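Local coordinates for putative exported protein (Bordetella parapertussis, PDB 3OCJ) that is of unknown function but probably belongs to the S-adenosylmethionine-dependent methyltransferases and holds a bound palmitic acid, at residues H72-H77 / V90-L95; P118-A123 / P142-V147; D178-D183 / T207-R212; S226-P231 / P263-L268. All blocks are in the same frame, centred on the assembly; numbering follows the deposited sequence. Where two conformers were deposited one is given.

Contact 1. Residues H72-H77 / V90-L95; sequences HRLVTH and VFYERL. With PLM (palmitic acid), chain D.
L74 and Y92 have the nearest CA atoms of the two segments, 6.9 Å apart, where helix 68-76 passes helix 86-94. L74 CD1 sits over one face of the Y92 ring, offset toward its rim, 4.2 Å from the centroid in a CH-pi contact. H77 turns an imidazole face to the edge of Y92 in a T-shaped pair with centroids 5.1 Å apart and planes at 63°; Y92 CD2 is the atom that meets this face. These helices belong to the helical part of the chain that precedes the first strand of the Rossmann-like methyltransferase sheet, and together they line the distal half of the palmitate tail, from C9 outward. L74 CD2 reaches C9 of the palmitate at 3.6 Å, and F91 CB lies 3.5 Å from its CE. Y92 CE1 and L95 CD1 touch the palmitate more loosely. H77 has CG anti to the backbone N (chi1 173°), which carries the imidazole across to the extended side chain of E93. There H77 NE2 donates to E93 OE2 at 2.9 Å, almost straight at 175°, with the oxygen in the ring plane and its anti lone pair in use. The same carboxylate oxygen accepts from G80 N and forms a salt bridge with R89. A water lies 3.2 Å from Y92 OH and is weakly bonded to R73 NE; R73 itself is salt-bridged to E69.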
# COMPACT_ATOMS: atom_id res chain seq x y z
N HIS A 72 3.49 6.85 3.09
CA HIS A 72 3.27 7.55 4.34
C HIS A 72 2.50 8.85 4.13
O HIS A 72 1.49 9.10 4.78
CB HIS A 72 4.59 7.86 5.04
CG HIS A 72 4.42 8.71 6.26
ND1 HIS A 72 4.02 8.20 7.48
CD2 HIS A 72 4.58 10.04 6.45
CE1 HIS A 72 3.94 9.18 8.36
NE2 HIS A 72 4.28 10.31 7.76
N ARG A 73 3.00 9.68 3.22
CA ARG A 73 2.43 11.01 3.03
C ARG A 73 1.00 10.91 2.52
O ARG A 73 0.12 11.68 2.92
CB ARG A 73 3.32 11.86 2.12
CG ARG A 73 4.70 12.14 2.72
CD ARG A 73 5.61 12.91 1.76
NE ARG A 73 5.15 14.28 1.55
CZ ARG A 73 5.89 15.24 1.02
NH1 ARG A 73 7.14 14.98 0.64
NH2 ARG A 73 5.39 16.46 0.85
N LEU A 74 0.75 9.95 1.64
CA LEU A 74 -0.58 9.75 1.11
C LEU A 74 -1.53 9.19 2.18
O LEU A 74 -2.62 9.72 2.40
CB LEU A 74 -0.54 8.82 -0.10
CG LEU A 74 -1.86 8.63 -0.86
CD1 LEU A 74 -2.37 9.95 -1.41
CD2 LEU A 74 -1.67 7.61 -1.96
N VAL A 75 -1.09 8.14 2.86
CA VAL A 75 -1.96 7.45 3.80
C VAL A 75 -2.30 8.29 5.04
O VAL A 75 -3.42 8.24 5.53
CB VAL A 75 -1.39 6.08 4.21
CG1 VAL A 75 -2.25 5.47 5.30
CG2 VAL A 75 -1.34 5.15 3.02
N THR A 76 -1.34 9.07 5.53
CA THR A 76 -1.55 9.85 6.74
C THR A 76 -2.10 11.26 6.47
O THR A 76 -2.36 12.02 7.41
CB THR A 76 -0.27 9.96 7.59
OG1 THR A 76 0.72 10.72 6.89
CG2 THR A 76 0.29 8.57 7.88
N HIS A 77 -2.26 11.61 5.20
CA HIS A 77 -2.85 12.89 4.84
C HIS A 77 -4.19 13.11 5.55
O HIS A 77 -5.10 12.28 5.48
CB HIS A 77 -3.04 13.00 3.32
CG HIS A 77 -3.79 14.23 2.90
ND1 HIS A 77 -3.21 15.48 2.86
CD2 HIS A 77 -5.07 14.39 2.49
CE1 HIS A 77 -4.11 16.36 2.46
NE2 HIS A 77 -5.24 15.72 2.22
N VAL A 90 -7.99 16.80 -5.05
CA VAL A 90 -9.01 15.84 -5.46
C VAL A 90 -8.42 14.43 -5.55
O VAL A 90 -9.02 13.46 -5.09
CB VAL A 90 -9.64 16.22 -6.81
CG1 VAL A 90 -10.61 15.12 -7.27
CG2 VAL A 90 -10.38 17.55 -6.68
N PHE A 91 -7.22 14.32 -6.12
CA PHE A 91 -6.55 13.02 -6.19
C PHE A 91 -6.27 12.45 -4.79
O PHE A 91 -6.47 11.26 -4.55
CB PHE A 91 -5.24 13.13 -6.98
CG PHE A 91 -5.41 13.56 -8.41
CD1 PHE A 91 -6.57 13.28 -9.11
CD2 PHE A 91 -4.38 14.23 -9.08
CE1 PHE A 91 -6.72 13.67 -10.43
CE2 PHE A 91 -4.52 14.62 -10.40
CZ PHE A 91 -5.70 14.34 -11.08
N TYR A 92 -5.81 13.30 -3.88
CA TYR A 92 -5.51 12.88 -2.51
C TYR A 92 -6.75 12.53 -1.69
O TYR A 92 -6.66 11.78 -0.73
CB TYR A 92 -4.80 14.00 -1.75
CG TYR A 92 -3.28 14.02 -1.77
CD1 TYR A 92 -2.59 14.43 -2.90
CD2 TYR A 92 -2.55 13.71 -0.63
CE1 TYR A 92 -1.20 14.49 -2.90
CE2 TYR A 92 -1.17 13.76 -0.62
CZ TYR A 92 -0.50 14.15 -1.76
OH TYR A 92 0.88 14.21 -1.76
N GLU A 93 -7.90 13.12 -2.04
CA GLU A 93 -9.06 13.06 -1.14
C GLU A 93 -10.30 12.38 -1.69
O GLU A 93 -11.20 12.04 -0.91
CB GLU A 93 -9.41 14.46 -0.63
CG GLU A 93 -8.34 15.04 0.27
CD GLU A 93 -8.63 16.44 0.76
OE1 GLU A 93 -9.75 16.96 0.50
OE2 GLU A 93 -7.75 16.99 1.44
N ARG A 94 -10.38 12.18 -2.99
CA ARG A 94 -11.62 11.68 -3.58
C ARG A 94 -11.51 10.35 -4.33
O ARG A 94 -12.52 9.67 -4.52
CB ARG A 94 -12.26 12.74 -4.46
CG ARG A 94 -12.61 14.00 -3.68
CD ARG A 94 -13.20 15.07 -4.57
NE ARG A 94 -14.47 14.65 -5.16
CZ ARG A 94 -15.12 15.36 -6.08
NH1 ARG A 94 -14.62 16.51 -6.51
NH2 ARG A 94 -16.27 14.91 -6.57
N LEU A 95 -10.32 9.97 -4.77
CA LEU A 95 -10.21 8.72 -5.53
C LEU A 95 -10.62 7.55 -4.65
O LEU A 95 -10.14 7.42 -3.53
CB LEU A 95 -8.79 8.53 -6.06
CG LEU A 95 -8.30 9.65 -6.98
CD1 LEU A 95 -6.88 9.34 -7.44
CD2 LEU A 95 -9.23 9.84 -8.18
C1 PLM D . 0.74 0.69 -2.49
O1 PLM D . 0.40 0.67 -1.29
O2 PLM D . 1.95 0.61 -2.77
C2 PLM D . -0.28 0.82 -3.61
C3 PLM D . -1.69 1.18 -3.13
C4 PLM D . -2.53 1.55 -4.35
C5 PLM D . -4.01 1.70 -4.04
C6 PLM D . -4.30 2.89 -3.12
C7 PLM D . -3.45 4.11 -3.45
C8 PLM D . -3.77 4.74 -4.80
C9 PLM D . -2.89 5.97 -4.96
CA PLM D . -3.40 6.94 -6.02
CB PLM D . -2.86 8.33 -5.74
CC PLM D . -2.93 9.24 -6.95
CD PLM D . -2.34 10.60 -6.63
CE PLM D . -2.26 11.44 -7.90
CF PLM D . -1.28 12.59 -7.76
CG PLM D . -1.66 13.55 -6.64
O HOH W 1 1.97 15.25 1.03

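Contact 2. Residues P118-A123 / P142-V147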
# COMPACT_ATOMS: atom_id res chain seq x y z
N PRO A 118 2.32 -6.91 26.15
CA PRO A 118 3.63 -6.52 26.67
C PRO A 118 4.72 -7.47 26.20
O PRO A 118 4.50 -8.68 26.16
CB PRO A 118 3.45 -6.64 28.20
CG PRO A 118 1.97 -6.46 28.42
CD PRO A 118 1.31 -7.07 27.21
N GLY A 119 5.87 -6.92 25.82
CA GLY A 119 7.02 -7.73 25.46
C GLY A 119 6.96 -8.40 24.09
O GLY A 119 7.87 -9.15 23.73
N CYS A 120 5.92 -8.13 23.32
CA CYS A 120 5.82 -8.80 22.03
C CYS A 120 6.80 -8.21 21.01
O CYS A 120 7.22 -7.06 21.12
CB CYS A 120 4.39 -8.79 21.49
SG CYS A 120 3.79 -7.20 20.92
N VAL A 121 7.16 -9.05 20.05
CA VAL A 121 8.03 -8.63 18.96
C VAL A 121 7.16 -8.46 17.72
O VAL A 121 6.50 -9.41 17.28
CB VAL A 121 9.14 -9.65 18.70
CG1 VAL A 121 10.01 -9.19 17.54
CG2 VAL A 121 9.99 -9.85 19.95
N VAL A 122 7.11 -7.24 17.19
CA VAL A 122 6.26 -6.94 16.05
C VAL A 122 7.14 -6.55 14.87
O VAL A 122 7.99 -5.66 14.98
CB VAL A 122 5.32 -5.76 16.36
CG1 VAL A 122 4.33 -5.55 15.22
CG2 VAL A 122 4.58 -6.01 17.67
N ALA A 123 6.92 -7.20 13.74
CA ALA A 123 7.69 -6.90 12.53
C ALA A 123 6.80 -6.27 11.46
O ALA A 123 5.63 -6.61 11.36
CB ALA A 123 8.33 -8.16 11.98
N PRO A 142 4.26 -2.42 27.74
CA PRO A 142 5.69 -2.12 27.91
C PRO A 142 6.56 -3.19 27.27
O PRO A 142 6.16 -4.34 27.17
CB PRO A 142 5.87 -2.14 29.43
CG PRO A 142 4.73 -2.94 29.97
CD PRO A 142 3.58 -2.70 29.02
N GLY A 143 7.75 -2.80 26.82
CA GLY A 143 8.74 -3.77 26.39
C GLY A 143 8.53 -4.36 25.01
O GLY A 143 9.20 -5.32 24.64
N VAL A 144 7.61 -3.78 24.25
CA VAL A 144 7.45 -4.19 22.86
C VAL A 144 8.73 -3.91 22.07
O VAL A 144 9.37 -2.86 22.23
CB VAL A 144 6.24 -3.49 22.21
CG1 VAL A 144 6.22 -3.72 20.70
CG2 VAL A 144 4.94 -3.99 22.86
N GLN A 145 9.13 -4.86 21.22
CA GLN A 145 10.24 -4.64 20.31
C GLN A 145 9.69 -4.55 18.90
O GLN A 145 8.84 -5.34 18.51
CB GLN A 145 11.24 -5.79 20.39
CG GLN A 145 11.81 -5.99 21.78
CD GLN A 145 12.64 -7.26 21.88
OE1 GLN A 145 13.10 -7.79 20.87
NE2 GLN A 145 12.84 -7.75 23.10
N LEU A 146 10.17 -3.55 18.16
CA LEU A 146 9.75 -3.35 16.78
C LEU A 146 10.85 -3.71 15.80
O LEU A 146 12.01 -3.35 15.99
CB LEU A 146 9.32 -1.90 16.55
CG LEU A 146 8.22 -1.34 17.45
CD1 LEU A 146 7.97 0.13 17.14
CD2 LEU A 146 6.93 -2.14 17.34
N VAL A 147 10.48 -4.40 14.73
CA VAL A 147 11.45 -4.82 13.73
C VAL A 147 10.95 -4.35 12.36
O VAL A 147 9.80 -4.59 11.99
CB VAL A 147 11.63 -6.35 13.72
CG1 VAL A 147 12.64 -6.77 12.65
CG2 VAL A 147 12.08 -6.83 15.09
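V121 lays CG1 against CG2 of V147, 4.0 Å away, while its CG2 meets Q145 OE1 at 3.8 Å, the two side chains crossing at a slant. With A123, whose CB meets V147 CB, these side chains occupy one face of a parallel strand pair. V122 and L146 occupy the other. There V122 CB faces L146 CD2, and V122 CG2 touches V144 CG1 at 4.1 Å; L133 of helix 131-134 packs on both V122 and L146. Strands 121-124 and 145-150 with this helix form the first beta-alpha-beta unit of the Rossmann-like sheet. Q145 N donates to C120 O, V122 N to Q145 O at 2.9 Å and 171°, and V147 N to V122 O at 2.8 Å. Ahead of the strands the two Pro-Gly pairs run in step: the P118 and P142 rings sit next to each other with like orientation, CB of P118 against CD of P142, and G119 N bonds P142 O, bent to 137°. V121 N donates to D189 OD2 on the neighbouring strand 188-192, and V144 O accepts from Q171 NE2. Backbone hydrogen bonds thus set the parallel register, while V122 and L146 are buried and Q145 lies on the more exposed face.

Contact 3. Residues D178-D183 / T207-R212; sequences DAWKLD and TELYRR
W180 and L209 meet at an oblique crossing, the six-membered part of the indole leaning on the leucine. W180 CZ3 comes within 3.7 Å of L209 CB, and L209 CD1 lies over the rim of one indole face. L209 has CG anti to the backbone N (chi1 176°), which also carries CD1 to 3.8 Å from A179 O. One helical turn on, R212 points toward the loop, extended from CG to NE. Its NH1 donates to L182 O at 2.8 Å with an N-H...O angle of 156°. The oxygen lies near the guanidinium plane, but the nitrogen stands above the carbonyl plane, 51° out of it. W180 O lies over one face of the same guanidinium, and a water accepts from R212 NH1 at 3.1 Å while donating to K181 O. The loop is shaped by an Asx turn in which D178 OD1 accepts from W180 N, and D178 OD2 is salt-bridged to K181 NZ. This contact fastens the loop after strand 172-176 to helix 203-216 of the Rossmann-like domain. L182 packs further along that helix on F213 and A216. A cationic side chain thus grips a neutral backbone carbonyl, beside an apolar Trp-Leu contact; any attraction from the more distant D183 carboxylate would probably be modest.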
# COMPACT_ATOMS: atom_id res chain seq x y z
N ASP A 178 15.72 -8.06 1.06
CA ASP A 178 14.65 -8.32 0.10
C ASP A 178 13.52 -9.05 0.81
O ASP A 178 13.67 -10.19 1.25
CB ASP A 178 15.22 -9.18 -1.02
CG ASP A 178 14.20 -9.48 -2.12
OD1 ASP A 178 13.02 -9.11 -1.99
OD2 ASP A 178 14.63 -10.09 -3.11
N ALA A 179 12.38 -8.38 0.92
CA ALA A 179 11.22 -8.99 1.56
C ALA A 179 10.86 -10.36 0.98
O ALA A 179 10.42 -11.25 1.71
CB ALA A 179 10.01 -8.05 1.47
N TRP A 180 11.04 -10.55 -0.32
CA TRP A 180 10.72 -11.82 -0.96
C TRP A 180 11.64 -12.98 -0.55
O TRP A 180 11.35 -14.13 -0.85
CB TRP A 180 10.72 -11.67 -2.50
CG TRP A 180 9.71 -10.67 -2.98
CD1 TRP A 180 9.94 -9.36 -3.26
CD2 TRP A 180 8.32 -10.90 -3.20
NE1 TRP A 180 8.77 -8.76 -3.66
CE2 TRP A 180 7.76 -9.68 -3.63
CE3 TRP A 180 7.49 -12.02 -3.09
CZ2 TRP A 180 6.41 -9.55 -3.96
CZ3 TRP A 180 6.15 -11.89 -3.42
CH2 TRP A 180 5.62 -10.66 -3.84
N LYS A 181 12.73 -12.66 0.14
CA LYS A 181 13.69 -13.68 0.58
C LYS A 181 13.68 -13.83 2.11
O LYS A 181 14.60 -14.41 2.68
CB LYS A 181 15.10 -13.36 0.09
CG LYS A 181 15.24 -13.23 -1.42
CD LYS A 181 16.70 -12.94 -1.80
CE LYS A 181 16.83 -12.45 -3.24
NZ LYS A 181 17.26 -11.01 -3.33
N LEU A 182 12.65 -13.30 2.76
CA LEU A 182 12.54 -13.39 4.21
C LEU A 182 12.77 -14.82 4.68
O LEU A 182 12.15 -15.75 4.16
CB LEU A 182 11.15 -12.92 4.64
CG LEU A 182 10.88 -12.89 6.14
CD1 LEU A 182 11.76 -11.86 6.83
CD2 LEU A 182 9.41 -12.60 6.40
N ASP A 183 13.64 -15.02 5.67
CA ASP A 183 13.91 -16.38 6.12
C ASP A 183 14.01 -16.51 7.64
O ASP A 183 14.53 -17.50 8.15
CB ASP A 183 15.15 -16.95 5.43
CG ASP A 183 16.44 -16.25 5.84
OD1 ASP A 183 16.38 -15.29 6.63
OD2 ASP A 183 17.52 -16.69 5.38
N THR A 207 1.71 -16.70 -2.63
CA THR A 207 1.59 -17.78 -1.65
C THR A 207 2.92 -18.05 -0.94
O THR A 207 2.96 -18.25 0.28
CB THR A 207 1.04 -19.04 -2.30
OG1 THR A 207 -0.25 -18.73 -2.85
CG2 THR A 207 0.89 -20.16 -1.28
N GLU A 208 4.02 -18.05 -1.71
CA GLU A 208 5.33 -18.28 -1.11
C GLU A 208 5.74 -17.17 -0.16
O GLU A 208 6.38 -17.43 0.88
CB GLU A 208 6.38 -18.54 -2.19
CG GLU A 208 6.20 -19.89 -2.87
CD GLU A 208 5.99 -21.01 -1.85
OE1 GLU A 208 6.80 -21.11 -0.91
OE2 GLU A 208 5.02 -21.79 -1.98
N LEU A 209 5.37 -15.93 -0.48
CA LEU A 209 5.62 -14.83 0.44
C LEU A 209 4.87 -15.07 1.75
O LEU A 209 5.42 -14.93 2.84
CB LEU A 209 5.19 -13.51 -0.20
CG LEU A 209 5.31 -12.28 0.71
CD1 LEU A 209 6.75 -11.87 0.89
CD2 LEU A 209 4.51 -11.11 0.16
N TYR A 210 3.61 -15.48 1.64
CA TYR A 210 2.81 -15.78 2.83
C TYR A 210 3.44 -16.91 3.65
O TYR A 210 3.39 -16.89 4.87
CB TYR A 210 1.37 -16.13 2.47
CG TYR A 210 0.56 -15.00 1.86
CD1 TYR A 210 0.94 -13.67 1.99
CD2 TYR A 210 -0.61 -15.28 1.16
CE1 TYR A 210 0.17 -12.64 1.44
CE2 TYR A 210 -1.38 -14.28 0.59
CZ TYR A 210 -0.99 -12.96 0.74
OH TYR A 210 -1.75 -11.96 0.20
N ARG A 211 4.01 -17.90 2.96
CA ARG A 211 4.67 -19.00 3.66
C ARG A 211 5.89 -18.50 4.45
O ARG A 211 6.14 -18.95 5.57
CB ARG A 211 5.08 -20.11 2.70
CG ARG A 211 5.14 -21.46 3.37
CD ARG A 211 5.62 -22.55 2.43
NE ARG A 211 4.83 -22.65 1.21
CZ ARG A 211 3.72 -23.37 1.08
NH1 ARG A 211 3.25 -24.06 2.11
NH2 ARG A 211 3.09 -23.41 -0.08
N ARG A 212 6.64 -17.57 3.86
CA ARG A 212 7.77 -16.98 4.59
C ARG A 212 7.29 -16.20 5.80
O ARG A 212 7.90 -16.26 6.86
CB ARG A 212 8.62 -16.13 3.65
CG ARG A 212 9.36 -16.99 2.63
CD ARG A 212 10.11 -16.19 1.59
NE ARG A 212 10.77 -17.10 0.66
CZ ARG A 212 12.01 -17.54 0.80
NH1 ARG A 212 12.75 -17.14 1.83
NH2 ARG A 212 12.52 -18.38 -0.09
O HOH W 2 15.85 -16.82 1.47

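Contact 4. Residues S226-P231 / P263-L268. With PLM (palmitic acid), chain D.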
# COMPACT_ATOMS: atom_id res chain seq x y z
N SER A 226 -3.09 -7.21 3.62
CA SER A 226 -4.12 -6.54 2.85
C SER A 226 -4.04 -6.97 1.41
O SER A 226 -3.05 -7.57 0.98
CB SER A 226 -3.93 -5.04 2.91
OG SER A 226 -2.66 -4.72 2.33
N PHE A 227 -5.07 -6.67 0.64
CA PHE A 227 -5.03 -6.95 -0.79
C PHE A 227 -6.04 -6.08 -1.51
O PHE A 227 -7.10 -5.80 -0.96
CB PHE A 227 -5.30 -8.44 -1.06
CG PHE A 227 -6.59 -8.95 -0.45
CD1 PHE A 227 -7.70 -9.18 -1.24
CD2 PHE A 227 -6.66 -9.19 0.92
CE1 PHE A 227 -8.87 -9.66 -0.67
CE2 PHE A 227 -7.83 -9.65 1.49
CZ PHE A 227 -8.94 -9.88 0.70
N LEU A 228 -5.70 -5.63 -2.72
CA LEU A 228 -6.66 -4.97 -3.59
C LEU A 228 -7.51 -6.00 -4.32
O LEU A 228 -6.99 -7.02 -4.79
CB LEU A 228 -5.95 -4.09 -4.60
CG LEU A 228 -5.31 -2.81 -4.06
CD1 LEU A 228 -4.33 -2.24 -5.10
CD2 LEU A 228 -6.37 -1.78 -3.72
N THR A 229 -8.82 -5.74 -4.40
CA THR A 229 -9.77 -6.66 -5.01
C THR A 229 -10.13 -6.26 -6.44
O THR A 229 -10.02 -5.08 -6.81
CB THR A 229 -11.07 -6.65 -4.20
OG1 THR A 229 -11.49 -5.28 -4.13
CG2 THR A 229 -10.83 -7.19 -2.79
N PRO A 230 -10.55 -7.23 -7.26
CA PRO A 230 -10.92 -6.94 -8.65
C PRO A 230 -12.30 -6.29 -8.72
O PRO A 230 -13.18 -6.65 -7.95
CB PRO A 230 -10.97 -8.33 -9.28
CG PRO A 230 -11.41 -9.22 -8.14
CD PRO A 230 -10.62 -8.67 -6.97
N PRO A 231 -12.48 -5.35 -9.66
CA PRO A 231 -13.80 -4.73 -9.86
C PRO A 231 -14.73 -5.68 -10.62
O PRO A 231 -14.30 -6.72 -11.13
CB PRO A 231 -13.48 -3.52 -10.73
CG PRO A 231 -12.29 -3.98 -11.55
CD PRO A 231 -11.46 -4.80 -10.58
N PRO A 263 -0.58 2.25 -13.23
CA PRO A 263 0.10 1.76 -12.02
C PRO A 263 0.44 0.26 -12.07
O PRO A 263 -0.26 -0.53 -12.72
CB PRO A 263 -0.91 1.99 -10.90
CG PRO A 263 -2.07 2.72 -11.50
CD PRO A 263 -1.98 2.64 -12.99
N ARG A 264 1.47 -0.10 -11.32
CA ARG A 264 1.95 -1.47 -11.25
C ARG A 264 1.24 -2.31 -10.18
O ARG A 264 1.51 -3.51 -10.07
CB ARG A 264 3.43 -1.48 -10.85
CG ARG A 264 4.38 -0.68 -11.71
CD ARG A 264 5.67 -0.44 -10.92
NE ARG A 264 6.67 0.21 -11.75
CZ ARG A 264 7.48 -0.45 -12.58
NH1 ARG A 264 7.39 -1.77 -12.68
NH2 ARG A 264 8.36 0.22 -13.32
N TRP A 265 0.36 -1.69 -9.39
CA TRP A 265 -0.30 -2.38 -8.27
C TRP A 265 -1.57 -3.11 -8.69
O TRP A 265 -2.55 -3.15 -7.94
CB TRP A 265 -0.62 -1.39 -7.15
CG TRP A 265 -1.48 -0.20 -7.53
CD1 TRP A 265 -2.79 -0.23 -7.92
CD2 TRP A 265 -1.10 1.18 -7.50
NE1 TRP A 265 -3.25 1.06 -8.15
CE2 TRP A 265 -2.24 1.94 -7.89
CE3 TRP A 265 0.08 1.86 -7.16
CZ2 TRP A 265 -2.21 3.34 -7.98
CZ3 TRP A 265 0.10 3.25 -7.25
CH2 TRP A 265 -1.04 3.97 -7.65
N ASN A 266 -1.54 -3.72 -9.87
CA ASN A 266 -2.75 -4.28 -10.45
C ASN A 266 -2.88 -5.80 -10.37
O ASN A 266 -3.55 -6.42 -11.21
CB ASN A 266 -2.91 -3.80 -11.89
CG ASN A 266 -1.82 -4.33 -12.81
OD1 ASN A 266 -0.77 -4.80 -12.36
ND2 ASN A 266 -2.07 -4.25 -14.11
N ALA A 267 -2.23 -6.41 -9.38
CA ALA A 267 -2.44 -7.82 -9.11
C ALA A 267 -3.60 -7.91 -8.14
O ALA A 267 -3.41 -7.89 -6.93
CB ALA A 267 -1.19 -8.46 -8.53
N LEU A 268 -4.80 -7.99 -8.69
CA LEU A 268 -6.04 -7.90 -7.91
C LEU A 268 -6.54 -9.30 -7.59
O LEU A 268 -6.50 -10.18 -8.45
CB LEU A 268 -7.10 -7.10 -8.69
CG LEU A 268 -6.61 -5.75 -9.24
CD1 LEU A 268 -7.71 -5.04 -10.03
CD2 LEU A 268 -6.08 -4.86 -8.12
C1 PLM D . 0.74 0.69 -2.49
O1 PLM D . 0.40 0.67 -1.29
O2 PLM D . 1.95 0.61 -2.77
C2 PLM D . -0.28 0.82 -3.61
C3 PLM D . -1.69 1.18 -3.13
C4 PLM D . -2.53 1.55 -4.35
C5 PLM D . -4.01 1.70 -4.04
C6 PLM D . -4.30 2.89 -3.12
C7 PLM D . -3.45 4.11 -3.45
C8 PLM D . -3.77 4.74 -4.80
C9 PLM D . -2.89 5.97 -4.96
CA PLM D . -3.40 6.94 -6.02
CB PLM D . -2.86 8.33 -5.74
CC PLM D . -2.93 9.24 -6.95
CD PLM D . -2.34 10.60 -6.63
CE PLM D . -2.26 11.44 -7.90
CF PLM D . -1.28 12.59 -7.76
CG PLM D . -1.66 13.55 -6.64
O HOH W 3 -4.42 -8.01 -4.42
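The wall of the palmitate pocket includes W265, which joins this contact to the bound lipid. Palmitate C4 sits over the centre of one indole face, 3.5 Å from W265 CD2, and P263 CB lies over the opposite face, so the ring is sandwiched between fatty chain and proline. W265 sets CG between its backbone N and carbonyl carbon (chi1 58°), the crowded position, with F257 edge-to-face against it. The indole NE1 is hydrogen-bonded to a glycerol, probably from the crystallisation liquor. L228 comes from the other segment: its CD1 touches W265 CD1 at 3.8 Å, approaching the ring obliquely, and lies 3.5 Å from W265 O. In the fold, 226-231 leads out of strand 221-226 of the Rossmann-like sheet, and 263-268 connects helix 247-261 to helix 271-280; the touching parts run 60° apart. The nearest CA atoms are those of T229 and L268, 4.9 Å apart. L268 reaches across with both methyls: CD2 packs on L228 CB at 3.6 Å, and CD1 meets P231 CD at 3.8 Å, crossing the proline at about a right angle. Its CB rests alongside P230. Polar backbone atoms are bridged by a water that donates to L228 O at 2.8 Å and to A267 O at 2.7 Å. L268 CA makes a CA-H...O contact with L228 O. T229 CB points away from 263-268; its OG1 is hydrogen-bonded to R294 O.

The four contacts follow one another along the chain without nesting, contact 1 closing before the sheet begins. Contact 2 pairs two neighbouring strands of the seven-stranded mixed sheet. Contact 3 ties the loop after its edge strand 172-176 to helix 203-216, which leads toward strand 221-226, and contact 4 starts where that strand ends. Contacts 1 and 4, with centres about 18 Å apart, do not touch each other but both meet the palmitate, contact 4 along the carboxylate-side half and contact 1 from C9 toward the methyl end. Contacts 2 and 4 lie on opposite sides of the chain's centre, about 31 Å apart between centres. Contact 4 lies between sheet and palmitate site; whether the lipid is a natural ligand is not known.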